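Local coordinates for tryptophanyl-tRNA synthetase (Thermus thermophilus, PDB 2EL7), which probably catalyses the ATP-dependent attachment of tryptophan to tRNA(Trp) and acts as a homodimer, at residues 163-166 with 167-171; 256-259 with 260-264; 266-269 with 270-274. All coordinates share one frame; numbering follows the deposited sequence.

Contact 1 (163-166 with 167-171); sequences RRFN and HLFGE
Phe165 and Phe169, one turn apart near the end of helix 153-169, meet as an edge-to-face aromatic pair in which Phe169 supplies the edge and Phe165 the face. Phe169 CD1 sits over the middle of the Phe165 ring and comes to 3.6 Å from Phe165 CE1; the planes are inclined at 56°, short of a perpendicular T, with the centroids 4.8 Å apart. Different first torsions set up the crossing: Phe165 holds CG anti to its backbone N (chi1 -172°), while Phe169 keeps CG beside the backbone N and anti to the carbonyl carbon. One face of the Phe169 ring lies against its own neighbour, with Leu168 CB over the ring centre.

On the adjoining strip of the helix, Arg164 and Leu168 run side by side in the same direction. Arg164 CG lies 4.0 Å from Leu168 CD1, so the aliphatic root of the arginine, not its guanidinium, makes this contact.

Beneath the side chains the helical ladder runs out. Phe169 N bonds to Phe165 O at 2.9 Å, and Gly170 N to Asn166 O at 3.0 Å. Gly170 leaves the helix with a phi of 111°, a conformation readily adopted without a side chain. Asn166 secures the exit by gripping the chain beyond it: OD1 accepts from Thr172 N and ND2 donates to Phe173 O.

Helix 153-169 links strands 144-146 and 177-179 in a beta-alpha-beta unit. Phe173 adds a second edge-to-face partner to Phe165, which also packs on Val321 of helix 296-324, while Arg164, Leu168 and Phe169 rest against Trp123, Leu51 and Tyr53 of the second subunit, respectively.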
ATOM      1  N   ARG A 163      11.354  12.909   8.646  1.00 26.49           N
ATOM      2  CA  ARG A 163      12.649  12.974   9.298  1.00 23.19           C
ATOM      3  C   ARG A 163      13.349  11.633   9.214  1.00 22.58           C
ATOM      4  O   ARG A 163      14.535  11.576   8.876  1.00 27.06           O
ATOM      5  CB  ARG A 163      12.515  13.397  10.764  1.00 22.93           C
ATOM      6  CG  ARG A 163      12.080  14.854  10.942  1.00 31.65           C
ATOM      7  CD  ARG A 163      12.432  15.375  12.328  1.00 30.56           C
ATOM      8  NE  ARG A 163      11.663  14.718  13.361  1.00 34.38           N
ATOM      9  CZ  ARG A 163      10.437  15.085  13.707  1.00 42.19           C
ATOM     10  NH1 ARG A 163       9.867  16.113  13.093  1.00 35.16           N
ATOM     11  NH2 ARG A 163       9.776  14.417  14.652  1.00 39.02           N
ATOM     12  N   ARG A 164      12.620  10.556   9.491  1.00 15.38           N
ATOM     13  CA  ARG A 164      13.218   9.227   9.446  1.00 18.50           C
ATOM     14  C   ARG A 164      13.734   8.925   8.052  1.00 26.71           C
ATOM     15  O   ARG A 164      14.837   8.393   7.906  1.00 29.87           O
ATOM     16  CB  ARG A 164      12.203   8.170   9.879  1.00 20.45           C
ATOM     17  CG  ARG A 164      12.820   6.824  10.152  1.00 25.21           C
ATOM     18  CD  ARG A 164      11.825   5.905  10.890  1.00 47.38           C
ATOM     19  NE  ARG A 164      11.432   6.371  12.230  1.00 36.20           N
ATOM     20  CZ  ARG A 164      10.213   6.786  12.566  1.00 37.78           C
ATOM     21  NH1 ARG A 164       9.968   7.183  13.814  1.00 33.52           N
ATOM     22  NH2 ARG A 164       9.237   6.810  11.659  1.00 32.52           N
ATOM     23  N   PHE A 165      12.946   9.287   7.031  1.00 24.20           N
ATOM     24  CA  PHE A 165      13.337   9.058   5.656  1.00 25.48           C
ATOM     25  C   PHE A 165      14.537   9.924   5.296  1.00 26.39           C
ATOM     26  O   PHE A 165      15.529   9.422   4.754  1.00 35.06           O
ATOM     27  CB  PHE A 165      12.182   9.363   4.684  1.00 26.88           C
ATOM     28  CG  PHE A 165      12.463   8.956   3.249  1.00 23.45           C
ATOM     29  CD1 PHE A 165      11.961   7.753   2.733  1.00 25.66           C
ATOM     30  CD2 PHE A 165      13.261   9.756   2.420  1.00 21.28           C
ATOM     31  CE1 PHE A 165      12.249   7.349   1.413  1.00 19.52           C
ATOM     32  CE2 PHE A 165      13.558   9.365   1.103  1.00 17.46           C
ATOM     33  CZ  PHE A 165      13.050   8.158   0.600  1.00 21.68           C
ATOM     34  N   ASN A 166      14.454  11.220   5.576  1.00 25.73           N
ATOM     35  CA  ASN A 166      15.560  12.125   5.247  1.00 27.52           C
ATOM     36  C   ASN A 166      16.900  11.702   5.862  1.00 29.06           C
ATOM     37  O   ASN A 166      17.936  11.768   5.200  1.00 31.27           O
ATOM     38  CB  ASN A 166      15.237  13.566   5.652  1.00 18.41           C
ATOM     39  CG  ASN A 166      14.104  14.176   4.817  1.00 29.70           C
ATOM     40  OD1 ASN A 166      13.795  13.714   3.709  1.00 29.02           O
ATOM     41  ND2 ASN A 166      13.495  15.233   5.339  1.00 23.33           N
ATOM     42  N   HIS A 167      16.875  11.253   7.113  1.00 23.80           N
ATOM     43  CA  HIS A 167      18.088  10.826   7.785  1.00 30.69           C
ATOM     44  C   HIS A 167      18.676   9.548   7.191  1.00 34.14           C
ATOM     45  O   HIS A 167      19.903   9.448   7.031  1.00 40.89           O
ATOM     46  CB  HIS A 167      17.825  10.611   9.289  1.00 27.61           C
ATOM     47  CG  HIS A 167      18.944   9.907  10.005  1.00 34.58           C
ATOM     48  ND1 HIS A 167      20.195  10.467  10.170  1.00 34.74           N
ATOM     49  CD2 HIS A 167      18.988   8.701  10.626  1.00 26.28           C
ATOM     50  CE1 HIS A 167      20.958   9.640  10.868  1.00 35.16           C
ATOM     51  NE2 HIS A 167      20.248   8.561  11.158  1.00 26.08           N
ATOM     52  N   LEU A 168      17.814   8.578   6.877  1.00 29.73           N
ATOM     53  CA  LEU A 168      18.252   7.292   6.314  1.00 31.98           C
ATOM     54  C   LEU A 168      18.622   7.289   4.826  1.00 30.38           C
ATOM     55  O   LEU A 168      19.433   6.483   4.409  1.00 27.64           O
ATOM     56  CB  LEU A 168      17.164   6.218   6.489  1.00 32.05           C
ATOM     57  CG  LEU A 168      16.567   5.863   7.848  1.00 47.68           C
ATOM     58  CD1 LEU A 168      15.351   4.943   7.639  1.00 33.86           C
ATOM     59  CD2 LEU A 168      17.627   5.185   8.719  1.00 42.23           C
ATOM     60  N   PHE A 169      18.014   8.147   4.009  1.00 28.04           N
ATOM     61  CA  PHE A 169      18.334   8.088   2.593  1.00 27.99           C
ATOM     62  C   PHE A 169      18.802   9.361   1.928  1.00 25.34           C
ATOM     63  O   PHE A 169      19.092   9.331   0.739  1.00 36.03           O
ATOM     64  CB  PHE A 169      17.130   7.541   1.800  1.00 27.86           C
ATOM     65  CG  PHE A 169      16.504   6.310   2.406  1.00 32.33           C
ATOM     66  CD1 PHE A 169      15.256   6.384   3.037  1.00 31.26           C
ATOM     67  CD2 PHE A 169      17.159   5.074   2.352  1.00 26.20           C
ATOM     68  CE1 PHE A 169      14.665   5.251   3.603  1.00 25.03           C
ATOM     69  CE2 PHE A 169      16.582   3.929   2.918  1.00 19.44           C
ATOM     70  CZ  PHE A 169      15.334   4.013   3.544  1.00 29.20           C
ATOM     71  N   GLY A 170      18.899  10.460   2.669  1.00 21.16           N
ATOM     72  CA  GLY A 170      19.305  11.723   2.067  1.00 15.43           C
ATOM     73  C   GLY A 170      18.101  12.656   2.075  1.00 21.53           C
ATOM     74  O   GLY A 170      16.974  12.190   1.871  1.00 24.07           O
ATOM     75  N   GLU A 171      18.312  13.954   2.299  1.00 23.18           N
ATOM     76  CA  GLU A 171      17.202  14.909   2.380  1.00 33.52           C
ATOM     77  C   GLU A 171      16.259  14.771   1.201  1.00 33.31           C
ATOM     78  O   GLU A 171      16.650  14.957   0.053  1.00 34.66           O
ATOM     79  CB  GLU A 171      17.709  16.363   2.470  1.00 43.54           C
ATOM     80  CG  GLU A 171      16.579  17.350   2.848  1.00 55.42           C
ATOM     81  CD  GLU A 171      17.015  18.808   2.943  1.00 58.64           C
ATOM     82  OE1 GLU A 171      17.489  19.342   1.919  1.00 53.15           O
ATOM     83  OE2 GLU A 171      16.865  19.420   4.035  1.00 56.42           O
TER

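Contact 2 (256-259 with 260-264); sequences LKEE and YRKAG
Glu259 O is shared by two amides where helix 250-261 runs out. Gly264 N, five residues on, reaches it at 3.0 Å in a nearly straight bond (164° at the hydrogen), whereas the approach of Lys262 N is weak. The carbonyl of Lys257 is likewise shared: it takes a regular helical bond from Arg261 N at 2.9 Å and a bent, weak one from Tyr260 N. The latter amide also donates to Leu256 O at 2.8 Å, so it is divided between two acceptors.

The helix ends in a Schellman motif: the six-to-one bond from Gly264 N to Glu259 O encloses a weak one from Ala263 N to Tyr260 O, and Ala263 takes the left-handed helical conformation (phi 54°) that turns the chain off the helix axis. Across the closed turn, the side chain of Glu259 reaches out beside the glycine, its OE2 lying 3.5 Å from Gly264 CA.

Glu258 and Lys262 pair on the outside of the same turn. Glu258 sends CG anti to its backbone N and then bends at chi2, which carries the carboxylate forward, toward the C-terminal end of the helix; Lys262, bent at chi2 and chi4, comes across it at a slant. OE2 of Glu258 and NZ of Lys262 are 3.7 Å apart, a long salt bridge, and Lys262 CE is closer to the same oxygen at 3.5 Å. Both residues are solvent-exposed, so the attraction is probably modest. Arg261, extended from CG to NE, passes Lys257 O with its CG 3.6 Å away, and that oxygen lies at the edge of the guanidinium, near its plane.

Toward the protein, the Tyr260 ring meets Phe241 of helix 239-247 edge-to-face, while Leu256 packs against Phe241 and Leu244.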
ATOM      1  N   LEU A 256     -31.847  44.395  15.189  1.00 53.73           N
ATOM      2  CA  LEU A 256     -32.849  43.352  15.355  1.00 53.68           C
ATOM      3  C   LEU A 256     -32.721  42.751  16.747  1.00 53.93           C
ATOM      4  O   LEU A 256     -33.722  42.396  17.373  1.00 45.97           O
ATOM      5  CB  LEU A 256     -32.653  42.278  14.285  1.00 55.11           C
ATOM      6  CG  LEU A 256     -33.794  41.928  13.324  1.00 51.71           C
ATOM      7  CD1 LEU A 256     -34.541  43.162  12.867  1.00 45.78           C
ATOM      8  CD2 LEU A 256     -33.191  41.184  12.136  1.00 48.67           C
ATOM      9  N   LYS A 257     -31.487  42.643  17.234  1.00 57.42           N
ATOM     10  CA  LYS A 257     -31.254  42.090  18.568  1.00 60.22           C
ATOM     11  C   LYS A 257     -31.815  43.003  19.654  1.00 57.28           C
ATOM     12  O   LYS A 257     -32.599  42.564  20.498  1.00 55.22           O
ATOM     13  CB  LYS A 257     -29.760  41.838  18.812  1.00 55.75           C
ATOM     14  CG  LYS A 257     -29.264  40.523  18.226  1.00 60.78           C
ATOM     15  CD  LYS A 257     -27.870  40.161  18.703  1.00 57.71           C
ATOM     16  CE  LYS A 257     -26.856  41.213  18.307  1.00 67.67           C
ATOM     17  NZ  LYS A 257     -25.482  40.807  18.722  1.00 77.70           N
ATOM     18  N   GLU A 258     -31.415  44.269  19.634  1.00 57.05           N
ATOM     19  CA  GLU A 258     -31.913  45.220  20.615  1.00 61.49           C
ATOM     20  C   GLU A 258     -33.444  45.061  20.683  1.00 61.97           C
ATOM     21  O   GLU A 258     -34.018  44.897  21.764  1.00 62.63           O
ATOM     22  CB  GLU A 258     -31.541  46.647  20.191  1.00 64.43           C
ATOM     23  CG  GLU A 258     -31.606  47.672  21.320  1.00 78.08           C
ATOM     24  CD  GLU A 258     -30.687  47.319  22.490  1.00 81.78           C
ATOM     25  OE1 GLU A 258     -29.467  47.153  22.260  1.00 89.52           O
ATOM     26  OE2 GLU A 258     -31.181  47.210  23.635  1.00 79.28           O
ATOM     27  N   GLU A 259     -34.079  45.070  19.512  1.00 52.27           N
ATOM     28  CA  GLU A 259     -35.524  44.940  19.370  1.00 51.48           C
ATOM     29  C   GLU A 259     -36.060  43.581  19.845  1.00 54.29           C
ATOM     30  O   GLU A 259     -37.165  43.499  20.376  1.00 58.74           O
ATOM     31  CB  GLU A 259     -35.898  45.169  17.901  1.00 56.08           C
ATOM     32  CG  GLU A 259     -37.299  45.681  17.630  1.00 59.97           C
ATOM     33  CD  GLU A 259     -37.563  47.038  18.253  1.00 68.90           C
ATOM     34  OE1 GLU A 259     -36.686  47.922  18.157  1.00 69.69           O
ATOM     35  OE2 GLU A 259     -38.660  47.222  18.834  1.00 74.44           O
ATOM     36  N   TYR A 260     -35.288  42.515  19.655  1.00 52.47           N
ATOM     37  CA  TYR A 260     -35.722  41.186  20.083  1.00 52.91           C
ATOM     38  C   TYR A 260     -35.793  41.170  21.611  1.00 58.30           C
ATOM     39  O   TYR A 260     -36.626  40.480  22.210  1.00 51.68           O
ATOM     40  CB  TYR A 260     -34.722  40.123  19.604  1.00 51.83           C
ATOM     41  CG  TYR A 260     -35.116  38.682  19.903  1.00 45.87           C
ATOM     42  CD1 TYR A 260     -36.030  38.005  19.098  1.00 49.91           C
ATOM     43  CD2 TYR A 260     -34.565  37.998  20.987  1.00 51.98           C
ATOM     44  CE1 TYR A 260     -36.392  36.677  19.361  1.00 53.68           C
ATOM     45  CE2 TYR A 260     -34.915  36.668  21.263  1.00 57.50           C
ATOM     46  CZ  TYR A 260     -35.830  36.015  20.443  1.00 56.53           C
ATOM     47  OH  TYR A 260     -36.185  34.709  20.712  1.00 56.67           O
ATOM     48  N   ARG A 261     -34.896  41.933  22.230  1.00 63.35           N
ATOM     49  CA  ARG A 261     -34.823  42.044  23.686  1.00 67.83           C
ATOM     50  C   ARG A 261     -35.987  42.856  24.262  1.00 67.46           C
ATOM     51  O   ARG A 261     -36.369  42.662  25.411  1.00 68.17           O
ATOM     52  CB  ARG A 261     -33.492  42.694  24.100  1.00 66.96           C
ATOM     53  CG  ARG A 261     -32.279  41.780  24.034  1.00 55.61           C
ATOM     54  CD  ARG A 261     -31.003  42.558  24.296  1.00 63.96           C
ATOM     55  NE  ARG A 261     -29.930  41.706  24.811  1.00 82.63           N
ATOM     56  CZ  ARG A 261     -29.428  40.645  24.181  1.00 87.24           C
ATOM     57  NH1 ARG A 261     -28.451  39.939  24.749  1.00 79.19           N
ATOM     58  NH2 ARG A 261     -29.897  40.288  22.987  1.00 86.57           N
ATOM     59  N   LYS A 262     -36.544  43.761  23.460  1.00 68.84           N
ATOM     60  CA  LYS A 262     -37.661  44.605  23.885  1.00 66.65           C
ATOM     61  C   LYS A 262     -39.012  44.037  23.470  1.00 64.76           C
ATOM     62  O   LYS A 262     -40.022  44.733  23.552  1.00 68.24           O
ATOM     63  CB  LYS A 262     -37.530  46.013  23.290  1.00 61.72           C
ATOM     64  CG  LYS A 262     -36.663  46.983  24.080  1.00 73.60           C
ATOM     65  CD  LYS A 262     -35.198  46.557  24.163  1.00 83.65           C
ATOM     66  CE  LYS A 262     -34.366  47.571  24.961  1.00 87.62           C
ATOM     67  NZ  LYS A 262     -34.390  48.936  24.349  1.00 84.15           N
ATOM     68  N   ALA A 263     -39.037  42.786  23.024  1.00 64.87           N
ATOM     69  CA  ALA A 263     -40.288  42.177  22.583  1.00 66.23           C
ATOM     70  C   ALA A 263     -40.975  43.059  21.523  1.00 72.23           C
ATOM     71  O   ALA A 263     -42.207  43.181  21.508  1.00 72.06           O
ATOM     72  CB  ALA A 263     -41.219  41.978  23.773  1.00 64.70           C
ATOM     73  N   GLY A 264     -40.172  43.684  20.660  1.00 67.21           N
ATOM     74  CA  GLY A 264     -40.706  44.531  19.607  1.00 66.55           C
ATOM     75  C   GLY A 264     -40.907  43.687  18.365  1.00 68.59           C
ATOM     76  O   GLY A 264     -42.032  43.519  17.887  1.00 72.99           O
TER

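Contact 3 (266-269 with 270-274); sequences GTYV and VKRIL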
ATOM      1  N   GLY A 266     -40.757  40.043  16.602  1.00 64.17           N
ATOM      2  CA  GLY A 266     -40.905  38.663  17.026  1.00 52.51           C
ATOM      3  C   GLY A 266     -40.172  37.627  16.190  1.00 56.12           C
ATOM      4  O   GLY A 266     -39.695  37.895  15.087  1.00 59.88           O
ATOM      5  N   THR A 267     -40.087  36.428  16.746  1.00 54.61           N
ATOM      6  CA  THR A 267     -39.425  35.299  16.122  1.00 53.73           C
ATOM      7  C   THR A 267     -39.680  35.162  14.617  1.00 54.73           C
ATOM      8  O   THR A 267     -38.738  35.104  13.824  1.00 60.16           O
ATOM      9  CB  THR A 267     -39.823  33.995  16.880  1.00 52.28           C
ATOM     10  OG1 THR A 267     -39.016  33.875  18.059  1.00 48.97           O
ATOM     11  CG2 THR A 267     -39.642  32.765  16.026  1.00 55.75           C
ATOM     12  N   TYR A 268     -40.942  35.132  14.216  1.00 53.20           N
ATOM     13  CA  TYR A 268     -41.266  34.970  12.805  1.00 56.61           C
ATOM     14  C   TYR A 268     -40.564  35.924  11.857  1.00 56.76           C
ATOM     15  O   TYR A 268     -40.077  35.523  10.795  1.00 52.45           O
ATOM     16  CB  TYR A 268     -42.763  35.110  12.560  1.00 57.02           C
ATOM     17  CG  TYR A 268     -43.116  34.774  11.133  1.00 64.04           C
ATOM     18  CD1 TYR A 268     -43.172  33.445  10.706  1.00 67.41           C
ATOM     19  CD2 TYR A 268     -43.322  35.780  10.187  1.00 65.74           C
ATOM     20  CE1 TYR A 268     -43.422  33.123   9.372  1.00 76.12           C
ATOM     21  CE2 TYR A 268     -43.569  35.476   8.848  1.00 67.06           C
ATOM     22  CZ  TYR A 268     -43.618  34.145   8.446  1.00 79.30           C
ATOM     23  OH  TYR A 268     -43.860  33.829   7.123  1.00 81.27           O
ATOM     24  N   VAL A 269     -40.545  37.199  12.223  1.00 54.24           N
ATOM     25  CA  VAL A 269     -39.925  38.201  11.385  1.00 46.73           C
ATOM     26  C   VAL A 269     -38.446  37.920  11.228  1.00 48.40           C
ATOM     27  O   VAL A 269     -37.896  38.058  10.147  1.00 49.33           O
ATOM     28  CB  VAL A 269     -40.092  39.587  11.980  1.00 45.49           C
ATOM     29  CG1 VAL A 269     -39.410  40.596  11.097  1.00 50.05           C
ATOM     30  CG2 VAL A 269     -41.560  39.911  12.129  1.00 54.92           C
ATOM     31  N   VAL A 270     -37.803  37.523  12.317  1.00 49.44           N
ATOM     32  CA  VAL A 270     -36.382  37.237  12.280  1.00 51.90           C
ATOM     33  C   VAL A 270     -36.069  36.034  11.395  1.00 50.70           C
ATOM     34  O   VAL A 270     -35.099  36.041  10.633  1.00 52.56           O
ATOM     35  CB  VAL A 270     -35.847  36.979  13.681  1.00 49.44           C
ATOM     36  CG1 VAL A 270     -34.360  36.705  13.609  1.00 54.12           C
ATOM     37  CG2 VAL A 270     -36.134  38.179  14.566  1.00 43.46           C
ATOM     38  N   LYS A 271     -36.905  35.008  11.479  1.00 45.56           N
ATOM     39  CA  LYS A 271     -36.698  33.810  10.684  1.00 44.73           C
ATOM     40  C   LYS A 271     -36.719  34.076   9.183  1.00 45.13           C
ATOM     41  O   LYS A 271     -35.935  33.493   8.433  1.00 47.37           O
ATOM     42  CB  LYS A 271     -37.732  32.762  11.072  1.00 43.55           C
ATOM     43  CG  LYS A 271     -37.499  32.229  12.481  1.00 43.59           C
ATOM     44  CD  LYS A 271     -38.577  31.246  12.903  1.00 48.86           C
ATOM     45  CE  LYS A 271     -38.180  30.520  14.177  1.00 46.18           C
ATOM     46  NZ  LYS A 271     -39.289  29.706  14.717  1.00 47.18           N
ATOM     47  N   ARG A 272     -37.604  34.967   8.750  1.00 50.36           N
ATOM     48  CA  ARG A 272     -37.709  35.329   7.340  1.00 43.51           C
ATOM     49  C   ARG A 272     -36.519  36.201   6.943  1.00 44.92           C
ATOM     50  O   ARG A 272     -36.041  36.118   5.806  1.00 43.53           O
ATOM     51  CB  ARG A 272     -39.002  36.103   7.071  1.00 50.04           C
ATOM     52  CG  ARG A 272     -40.283  35.395   7.479  1.00 62.44           C
ATOM     53  CD  ARG A 272     -41.038  34.802   6.292  1.00 70.43           C
ATOM     54  NE  ARG A 272     -41.263  35.777   5.220  1.00 80.00           N
ATOM     55  CZ  ARG A 272     -42.237  35.697   4.310  1.00 75.82           C
ATOM     56  NH1 ARG A 272     -43.105  34.689   4.332  1.00 71.85           N
ATOM     57  NH2 ARG A 272     -42.329  36.620   3.360  1.00 67.87           N
ATOM     58  N   ILE A 273     -36.046  37.052   7.855  1.00 40.74           N
ATOM     59  CA  ILE A 273     -34.896  37.895   7.522  1.00 43.13           C
ATOM     60  C   ILE A 273     -33.706  36.947   7.377  1.00 47.80           C
ATOM     61  O   ILE A 273     -32.878  37.115   6.479  1.00 44.38           O
ATOM     62  CB  ILE A 273     -34.542  38.908   8.618  1.00 43.72           C
ATOM     63  CG1 ILE A 273     -35.710  39.860   8.888  1.00 57.36           C
ATOM     64  CG2 ILE A 273     -33.312  39.692   8.189  1.00 34.43           C
ATOM     65  CD1 ILE A 273     -35.800  41.029   7.927  1.00 55.25           C
ATOM     66  N   LEU A 274     -33.630  35.958   8.272  1.00 39.09           N
ATOM     67  CA  LEU A 274     -32.559  34.967   8.233  1.00 40.68           C
ATOM     68  C   LEU A 274     -32.614  34.166   6.922  1.00 38.12           C
ATOM     69  O   LEU A 274     -31.621  34.043   6.213  1.00 33.30           O
ATOM     70  CB  LEU A 274     -32.682  34.002   9.411  1.00 39.82           C
ATOM     71  CG  LEU A 274     -31.767  32.771   9.324  1.00 41.24           C
ATOM     72  CD1 LEU A 274     -30.287  33.209   9.262  1.00 33.21           C
ATOM     73  CD2 LEU A 274     -32.021  31.869  10.513  1.00 38.84           C
TER
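Arg272 lays its CG over one face of the Tyr268 ring, 4.0 Å from the centroid and 28° off the normal, a CH-pi contact. Bends at chi2 and chi3 then carry the arginine chain along the ring to its phenolic end. Alongside, the methyl CG2 of Thr267 meets Lys271 CE at 3.3 Å, a tight approach. The methyl reaches it because it stands anti to the backbone N, while the lysine chain runs extended past it. Val269 CG1 and Ile273 CG1 touch more loosely, at 4.4 Å.

Among the polar contacts, Arg272 NH1 donates to Tyr268 OH at 3.0 Å, but the bond is bent to 132° and weak, and the ring and guanidinium planes are turned 46° from one another. Lys271 sends NZ to Gln218 O, at the end of helix 210-218.

Backbone bonds open the first turn of helix 267-294 behind Gly266, its N-cap. The bond from Val270 N to Gly266 O is weak; from Lys271 N to Thr267 O, at 3.0 Å, the ladder is regular.

The chemistry divides by side: Val270 is buried against Leu240 and Phe241 of helix 239-247, whereas Tyr268 and Arg272 form an exposed pair in which the ring holds the aliphatic part of the arginine and the hydroxyl only weakly fixes its guanidinium.

How the contacts relate
Contacts 2 and 3 are neighbours, with centres about 12 Å apart: contact 2 closes helix 250-261 and contact 3 opens helix 267-294, the next helix in the chain. They touch by packing, Tyr260 OH lying 4.0 Å from Thr267 OG1 and Leu256 CD2 4.2 Å from Ile273 CG2. Contact 1 stands on the opposite side of the chain's centre, about 63 Å from contact 2 and 60 Å from contact 3 between centres, and is the one of the three that meets the second subunit. All three lie at the surface, away from the predicted ATP and tryptophan sites and from the HIGH and KMSKS motifs.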